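Local coordinates for ribose ABC transporter, substrate binding protein (Conexibacter woesei, PDB 4KQ9) that probably binds a sugar such as ribose in the periplasm and hands it to an ABC transporter for uptake, at residues 27-32 with 38-43; 34-39 with 257-262. The protein carries 1 engineered substitution. One frame throughout, in Å; residues are numbered along the deposited sequence.

Contact 1. Residues 27-32 with 38-43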
ATOM      1  N   GLU A  27       8.691 -12.375   1.132  1.00 22.15           N
ATOM      2  CA  GLU A  27       9.204 -12.958   2.350  1.00 21.08           C
ATOM      3  C   GLU A  27       8.147 -13.461   3.329  1.00 20.28           C
ATOM      4  O   GLU A  27       8.279 -14.540   3.924  1.00 19.41           O
ATOM      5  CB  GLU A  27      10.102 -11.961   3.117  1.00 23.24           C
ATOM      6  CG  GLU A  27      11.328 -11.470   2.328  1.00 28.45           C
ATOM      7  N   GLY A  28       7.101 -12.685   3.566  1.00 17.07           N
ATOM      8  CA  GLY A  28       6.085 -13.138   4.520  1.00 16.68           C
ATOM      9  C   GLY A  28       5.326 -14.379   3.958  1.00 15.44           C
ATOM     10  O   GLY A  28       4.950 -15.302   4.750  1.00 16.15           O
ATOM     11  N   ALA A  29       5.125 -14.382   2.640  1.00 15.86           N
ATOM     12  CA  ALA A  29       4.412 -15.511   1.949  1.00 15.88           C
ATOM     13  C   ALA A  29       5.297 -16.750   2.031  1.00 19.15           C
ATOM     14  O   ALA A  29       4.812 -17.817   2.392  1.00 16.52           O
ATOM     15  CB  ALA A  29       4.131 -15.224   0.542  1.00 14.86           C
ATOM     16  N   LYS A  30       6.596 -16.569   1.795  1.00 19.89           N
ATOM     17  CA  LYS A  30       7.522 -17.713   1.877  1.00 23.27           C
ATOM     18  C   LYS A  30       7.571 -18.320   3.219  1.00 21.51           C
ATOM     19  O   LYS A  30       7.459 -19.526   3.345  1.00 25.55           O
ATOM     20  CB  LYS A  30       8.945 -17.303   1.472  1.00 27.72           C
ATOM     21  CG  LYS A  30       9.147 -17.224  -0.007  1.00 33.25           C
ATOM     22  CD  LYS A  30      10.635 -17.155  -0.378  1.00 43.15           C
ATOM     23  CE  LYS A  30      11.089 -15.733  -0.689  1.00 50.17           C
ATOM     24  NZ  LYS A  30      12.570 -15.636  -0.615  1.00 54.10           N
ATOM     25  N   ALA A  31       7.671 -17.501   4.251  1.00 21.70           N
ATOM     26  CA  ALA A  31       7.714 -17.999   5.572  1.00 23.49           C
ATOM     27  C   ALA A  31       6.425 -18.762   5.920  1.00 23.98           C
ATOM     28  O   ALA A  31       6.434 -19.828   6.604  1.00 21.49           O
ATOM     29  CB  ALA A  31       7.937 -16.869   6.553  1.00 25.72           C
ATOM     30  N   GLN A  32       5.283 -18.203   5.539  1.00 20.77           N
ATOM     31  CA  GLN A  32       4.048 -18.905   5.940  1.00 19.87           C
ATOM     32  C   GLN A  32       3.794 -20.156   5.121  1.00 16.27           C
ATOM     33  O   GLN A  32       3.116 -21.044   5.592  1.00 17.10           O
ATOM     34  CB  GLN A  32       2.815 -18.012   5.898  1.00 19.28           C
ATOM     35  CG  GLN A  32       1.564 -18.601   6.612  1.00 19.16           C
ATOM     36  CD  GLN A  32       1.668 -18.909   8.083  1.00 21.01           C
ATOM     37  OE1 GLN A  32       2.593 -18.518   8.779  1.00 23.47           O
ATOM     38  NE2 GLN A  32       0.683 -19.609   8.576  1.00 21.46           N
ATOM     39  N   LEU A  38       3.148 -25.981   2.070  1.00 25.72           N
ATOM     40  CA  LEU A  38       2.850 -25.904   0.674  1.00 25.66           C
ATOM     41  C   LEU A  38       4.093 -26.102  -0.192  1.00 27.36           C
ATOM     42  O   LEU A  38       5.188 -25.780   0.222  1.00 30.50           O
ATOM     43  CB  LEU A  38       2.315 -24.499   0.321  1.00 25.40           C
ATOM     44  CG  LEU A  38       1.044 -24.049   1.009  1.00 22.48           C
ATOM     45  CD1 LEU A  38       0.831 -22.558   0.729  1.00 23.48           C
ATOM     46  CD2 LEU A  38      -0.103 -24.846   0.428  1.00 22.07           C
ATOM     47  N   ASP A  39       3.898 -26.613  -1.401  1.00 30.20           N
ATOM     48  CA  ASP A  39       4.899 -26.494  -2.455  1.00 34.19           C
ATOM     49  C   ASP A  39       4.723 -25.140  -3.133  1.00 29.96           C
ATOM     50  O   ASP A  39       3.815 -24.941  -3.964  1.00 29.92           O
ATOM     51  CB  ASP A  39       4.808 -27.638  -3.484  1.00 35.93           C
ATOM     52  CG  ASP A  39       5.855 -27.505  -4.581  1.00 40.56           C
ATOM     53  OD1 ASP A  39       6.929 -26.927  -4.323  1.00 42.95           O
ATOM     54  OD2 ASP A  39       5.604 -27.948  -5.714  1.00 44.86           O
ATOM     55  N   PHE A  40       5.617 -24.214  -2.794  1.00 28.95           N
ATOM     56  CA  PHE A  40       5.402 -22.781  -3.056  1.00 26.52           C
ATOM     57  C   PHE A  40       6.508 -22.151  -3.909  1.00 28.82           C
ATOM     58  O   PHE A  40       7.678 -22.186  -3.556  1.00 35.71           O
ATOM     59  CB  PHE A  40       5.229 -22.013  -1.728  1.00 24.55           C
ATOM     60  CG  PHE A  40       5.035 -20.504  -1.896  1.00 24.00           C
ATOM     61  CD1 PHE A  40       3.911 -20.000  -2.487  1.00 24.50           C
ATOM     62  CD2 PHE A  40       5.992 -19.598  -1.455  1.00 23.43           C
ATOM     63  CE1 PHE A  40       3.750 -18.635  -2.678  1.00 23.67           C
ATOM     64  CE2 PHE A  40       5.819 -18.249  -1.612  1.00 23.55           C
ATOM     65  CZ  PHE A  40       4.695 -17.765  -2.219  1.00 23.90           C
ATOM     66  N   ASP A  41       6.142 -21.541  -5.010  1.00 28.35           N
ATOM     67  CA  ASP A  41       7.093 -20.765  -5.771  1.00 31.93           C
ATOM     68  C   ASP A  41       6.685 -19.322  -5.917  1.00 30.09           C
ATOM     69  O   ASP A  41       5.531 -19.034  -6.075  1.00 25.90           O
ATOM     70  CB  ASP A  41       7.215 -21.330  -7.178  1.00 36.88           C
ATOM     71  CG  ASP A  41       8.288 -22.398  -7.268  1.00 44.27           C
ATOM     72  OD1 ASP A  41       8.174 -23.442  -6.560  1.00 46.91           O
ATOM     73  OD2 ASP A  41       9.263 -22.161  -8.020  1.00 55.64           O
ATOM     74  N   ILE A  42       7.671 -18.435  -5.961  1.00 25.92           N
ATOM     75  CA  ILE A  42       7.469 -17.062  -6.389  1.00 26.50           C
ATOM     76  C   ILE A  42       8.073 -16.795  -7.755  1.00 27.47           C
ATOM     77  O   ILE A  42       9.303 -16.928  -7.932  1.00 30.91           O
ATOM     78  CB  ILE A  42       8.135 -16.121  -5.398  1.00 23.85           C
ATOM     79  CG1 ILE A  42       7.439 -16.263  -4.070  1.00 28.82           C
ATOM     80  CG2 ILE A  42       8.082 -14.695  -5.921  1.00 24.69           C
ATOM     81  CD1 ILE A  42       8.065 -15.505  -2.929  1.00 31.27           C
ATOM     82  N   SER A  43       7.267 -16.313  -8.685  1.00 28.60           N
ATOM     83  CA  SER A  43       7.760 -15.887  -9.960  1.00 28.59           C
ATOM     84  C   SER A  43       7.729 -14.370 -10.090  1.00 32.77           C
ATOM     85  O   SER A  43       6.678 -13.760  -9.962  1.00 29.86           O
ATOM     86  CB  SER A  43       6.922 -16.529 -11.066  1.00 32.39           C
ATOM     87  OG  SER A  43       6.920 -15.717 -12.227  1.00 38.30           O
TER
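Phe40 and Ile42, alternate residues of strand 39-45, both turn their side chains to the helix, where Phe40 meets Ala29 and Lys30, and Ile42 meets Lys30. With CG anti to the backbone N (chi1 179°), Phe40 reaches the helix so that CZ lies 3.8 Å from Ala29 CB, which approaches the ring obliquely. Lys30 comes to the same ring at its edge: its CG sits in the ring plane, 3.8 Å from Phe40 CE2. The ring also packs on Val10 and Tyr12 of strand 9-15 and on Ile255 of helix 247-264. Strand 9-15, helix 20-35 and strand 39-45 form a beta-alpha-beta crossover, the opening unit of a Rossmann-like lobe of this periplasmic binding protein; the helix here runs antiparallel to its strand, at 166°, with the short axes 9.2 Å apart. Asp41 points away from the helix, its backbone hydrogen-bonded to Val10 and Tyr12 of strand 9-15. One residue on, Ile42 sets CD1 against the Lys30 chain, 3.6 Å from Lys30 CG and 3.8 Å from Lys30 CE. The two side chains cross at about a right angle, and a bend at chi3 of Lys30 keeps its aliphatic part against the methyl.

Contact 2. Residues 34-39 with 257-262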
ATOM      1  N   THR A  34       5.923 -22.282   4.251  1.00 21.42           N
ATOM      2  CA  THR A  34       6.643 -23.308   4.947  1.00 23.75           C
ATOM      3  C   THR A  34       5.840 -23.844   6.102  1.00 26.26           C
ATOM      4  O   THR A  34       5.774 -25.055   6.270  1.00 22.68           O
ATOM      5  CB  THR A  34       7.999 -22.737   5.435  1.00 22.95           C
ATOM      6  OG1 THR A  34       8.782 -22.439   4.259  1.00 22.51           O
ATOM      7  CG2 THR A  34       8.703 -23.679   6.402  1.00 28.01           C
ATOM      8  N   VAL A  35       5.224 -22.950   6.874  1.00 22.63           N
ATOM      9  CA  VAL A  35       4.441 -23.356   7.998  1.00 24.87           C
ATOM     10  C   VAL A  35       3.251 -24.221   7.613  1.00 25.63           C
ATOM     11  O   VAL A  35       2.920 -25.195   8.287  1.00 26.24           O
ATOM     12  CB  VAL A  35       3.928 -22.108   8.733  1.00 25.38           C
ATOM     13  CG1 VAL A  35       2.893 -22.507   9.757  1.00 28.23           C
ATOM     14  CG2 VAL A  35       5.111 -21.386   9.409  1.00 27.14           C
ATOM     15  N   ARG A  36       2.595 -23.842   6.538  1.00 23.48           N
ATOM     16  CA  ARG A  36       1.415 -24.573   6.058  1.00 24.92           C
ATOM     17  C   ARG A  36       1.815 -25.785   5.176  1.00 24.70           C
ATOM     18  O   ARG A  36       0.949 -26.495   4.658  1.00 29.35           O
ATOM     19  CB  ARG A  36       0.538 -23.627   5.243  1.00 21.88           C
ATOM     20  CG  ARG A  36      -0.060 -22.452   6.003  1.00 21.06           C
ATOM     21  CD  ARG A  36      -0.761 -22.907   7.265  1.00 20.90           C
ATOM     22  NE  ARG A  36      -1.953 -23.707   6.961  1.00 21.27           N
ATOM     23  CZ  ARG A  36      -3.197 -23.217   6.861  1.00 22.76           C
ATOM     24  NH1 ARG A  36      -3.439 -21.921   7.002  1.00 21.00           N
ATOM     25  NH2 ARG A  36      -4.223 -24.029   6.638  1.00 22.91           N
ATOM     26  N   ARG A  37       3.104 -25.944   4.942  1.00 28.92           N
ATOM     27  CA  ARG A  37       3.680 -27.043   4.168  1.00 30.10           C
ATOM     28  C   ARG A  37       3.271 -27.133   2.714  1.00 32.01           C
ATOM     29  O   ARG A  37       3.131 -28.220   2.172  1.00 25.55           O
ATOM     30  CB  ARG A  37       3.459 -28.374   4.890  1.00 32.40           C
ATOM     31  CG  ARG A  37       4.253 -28.424   6.180  1.00 36.93           C
ATOM     32  CD  ARG A  37       4.425 -29.824   6.749  1.00 44.13           C
ATOM     33  NE  ARG A  37       3.207 -30.228   7.412  1.00 42.79           N
ATOM     34  CZ  ARG A  37       2.531 -31.350   7.178  1.00 54.02           C
ATOM     35  NH1 ARG A  37       1.412 -31.563   7.861  1.00 53.28           N
ATOM     36  NH2 ARG A  37       2.956 -32.276   6.307  1.00 53.32           N
ATOM     37  N   LEU A  38       3.148 -25.981   2.070  1.00 25.72           N
ATOM     38  CA  LEU A  38       2.850 -25.904   0.674  1.00 25.66           C
ATOM     39  C   LEU A  38       4.093 -26.102  -0.192  1.00 27.36           C
ATOM     40  O   LEU A  38       5.188 -25.780   0.222  1.00 30.50           O
ATOM     41  CB  LEU A  38       2.315 -24.499   0.321  1.00 25.40           C
ATOM     42  CG  LEU A  38       1.044 -24.049   1.009  1.00 22.48           C
ATOM     43  CD1 LEU A  38       0.831 -22.558   0.729  1.00 23.48           C
ATOM     44  CD2 LEU A  38      -0.103 -24.846   0.428  1.00 22.07           C
ATOM     45  N   ASP A  39       3.898 -26.613  -1.401  1.00 30.20           N
ATOM     46  CA  ASP A  39       4.899 -26.494  -2.455  1.00 34.19           C
ATOM     47  C   ASP A  39       4.723 -25.140  -3.133  1.00 29.96           C
ATOM     48  O   ASP A  39       3.815 -24.941  -3.964  1.00 29.92           O
ATOM     49  CB  ASP A  39       4.808 -27.638  -3.484  1.00 35.93           C
ATOM     50  CG  ASP A  39       5.855 -27.505  -4.581  1.00 40.56           C
ATOM     51  OD1 ASP A  39       6.929 -26.927  -4.323  1.00 42.95           O
ATOM     52  OD2 ASP A  39       5.604 -27.948  -5.714  1.00 44.86           O
ATOM     53  N   VAL A 257      -5.069 -17.667   3.716  1.00 14.19           N
ATOM     54  CA  VAL A 257      -6.309 -17.721   2.986  1.00 14.60           C
ATOM     55  C   VAL A 257      -6.309 -18.858   1.950  1.00 15.47           C
ATOM     56  O   VAL A 257      -7.167 -19.669   1.915  1.00 14.81           O
ATOM     57  CB  VAL A 257      -6.625 -16.364   2.360  1.00 13.72           C
ATOM     58  CG1 VAL A 257      -7.846 -16.464   1.511  1.00 14.40           C
ATOM     59  CG2 VAL A 257      -6.845 -15.359   3.464  1.00 14.34           C
HETATM   60  N   MSE A 258      -5.312 -18.890   1.127  1.00 14.26           N
HETATM   61  CA  MSE A 258      -5.207 -19.936   0.155  1.00 15.56           C
HETATM   62  C   MSE A 258      -5.092 -21.284   0.793  1.00 16.55           C
HETATM   63  O   MSE A 258      -5.808 -22.203   0.378  1.00 16.63           O
HETATM   64  CB  MSE A 258      -4.012 -19.713  -0.757  1.00 17.80           C
HETATM   65  CG  MSE A 258      -3.820 -20.797  -1.809  1.00 19.60           C
HETATM   66 SE   MSE A 258      -5.263 -20.654  -3.165  0.80 29.49          SE
HETATM   67  CE  MSE A 258      -4.576 -19.149  -4.145  1.00 21.58           C
ATOM     68  N   ALA A 259      -4.232 -21.464   1.789  1.00 15.08           N
ATOM     69  CA  ALA A 259      -4.113 -22.810   2.400  1.00 16.72           C
ATOM     70  C   ALA A 259      -5.407 -23.273   3.112  1.00 17.02           C
ATOM     71  O   ALA A 259      -5.806 -24.447   2.984  1.00 15.79           O
ATOM     72  CB  ALA A 259      -2.914 -22.905   3.308  1.00 16.68           C
ATOM     73  N   ASP A 260      -6.133 -22.363   3.755  1.00 17.69           N
ATOM     74  CA  ASP A 260      -7.374 -22.745   4.378  1.00 17.86           C
ATOM     75  C   ASP A 260      -8.396 -23.156   3.307  1.00 19.13           C
ATOM     76  O   ASP A 260      -9.172 -24.109   3.524  1.00 19.89           O
ATOM     77  CB  ASP A 260      -8.009 -21.643   5.233  1.00 17.62           C
ATOM     78  CG  ASP A 260      -7.265 -21.360   6.540  1.00 22.65           C
ATOM     79  OD1 ASP A 260      -6.423 -22.169   6.992  1.00 22.70           O
ATOM     80  OD2 ASP A 260      -7.542 -20.286   7.141  1.00 22.79           O
ATOM     81  N   TYR A 261      -8.478 -22.407   2.211  1.00 18.44           N
ATOM     82  CA  TYR A 261      -9.378 -22.792   1.122  1.00 18.00           C
ATOM     83  C   TYR A 261      -9.001 -24.177   0.524  1.00 19.95           C
ATOM     84  O   TYR A 261      -9.904 -25.031   0.295  1.00 20.73           O
ATOM     85  CB  TYR A 261      -9.380 -21.773   0.025  1.00 16.36           C
ATOM     86  CG  TYR A 261     -10.210 -22.115  -1.168  1.00 17.59           C
ATOM     87  CD1 TYR A 261     -11.561 -22.126  -1.063  1.00 19.23           C
ATOM     88  CD2 TYR A 261      -9.638 -22.377  -2.436  1.00 20.49           C
ATOM     89  CE1 TYR A 261     -12.363 -22.430  -2.127  1.00 20.83           C
ATOM     90  CE2 TYR A 261     -10.444 -22.714  -3.524  1.00 23.78           C
ATOM     91  CZ  TYR A 261     -11.821 -22.713  -3.341  1.00 24.71           C
ATOM     92  OH  TYR A 261     -12.727 -22.936  -4.357  1.00 32.14           O
ATOM     93  N   LEU A 262      -7.724 -24.397   0.252  1.00 18.56           N
ATOM     94  CA  LEU A 262      -7.293 -25.716  -0.282  1.00 22.39           C
ATOM     95  C   LEU A 262      -7.564 -26.869   0.708  1.00 24.26           C
ATOM     96  O   LEU A 262      -7.835 -27.995   0.300  1.00 23.33           O
ATOM     97  CB  LEU A 262      -5.867 -25.695  -0.703  1.00 24.34           C
ATOM     98  CG  LEU A 262      -5.497 -24.787  -1.871  1.00 27.80           C
ATOM     99  CD1 LEU A 262      -3.982 -24.849  -2.063  1.00 25.82           C
ATOM    100  CD2 LEU A 262      -6.212 -25.075  -3.178  1.00 29.68           C
TER
HETATM  101  O   HOH W   1      -5.497 -20.073   8.732  1.00 38.77           O
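Arg36 reaches Asp260 with both terminal nitrogens, and both bonds end on one oxygen. NH2 of Arg36 lies 2.9 Å from Asp260 OD1 and meets it nearly along the C-O axis, whereas Arg36 NH1, 3.0 Å from the same OD1, comes from above the carboxylate plane. This is an end-on, forked salt bridge to a single atom and not a side-by-side pairing with both carboxylate oxygens. The oxygen stays close to the guanidinium plane, but the two flat groups are turned 50° apart. The N-H angles, 143° and 148°, are bent. The second oxygen, OD2 of Asp260, takes a bond from a water at 2.6 Å, and that water is also a weak acceptor from Arg36 NH1.

Beneath the charged group lies Ala259, whose CB is centred under one guanidinium face, 3.6 Å from Arg36 CZ. Bends at chi2 and chi3 fold the arginine so that its guanidinium end lies over this methyl, with Arg36 NE 3.9 Å from Ala259 CB. Leu38 adds a looser apolar touch, its CD2 4.5 Å from Ala259 CB. Further acids share the arginine: Asp256 takes a salt bridge from NH1 and Glu263 one from NH2, an acidic surround that would probably stabilise its positive charge.

Arg36 is presented where helix 20-35 gives way to a Schellman motif: Arg37 adopts positive phi and bonds back into the last turn, and the chain reverses toward strand 39-45. The end of one helix is thereby joined to the flank of helix 247-264, whose Met258 (a selenomethionine) and Leu262 pack on Val10 of strand 9-15, with Met258 also touching Ile92 of strand 91-94.

From the N terminus the chain runs through strand 9-15 into helix 20-35, turns, and returns as strand 39-45. Contact 1 closes this short loop, with five residues between its segments. Contact 2 starts in the last turn of that helix and runs through the turn to Leu38 and Asp39, which it shares with contact 1, so the two intervals cross rather than nest. Its own loop is far longer, 217 residues, and closes when the chain comes back as helix 247-264. Contact 1 thus fastens helix to edge strand within one beta-alpha-beta unit, while contact 2, centred about 9 Å away, ties that unit to a late helix beside the same six-stranded parallel sheet.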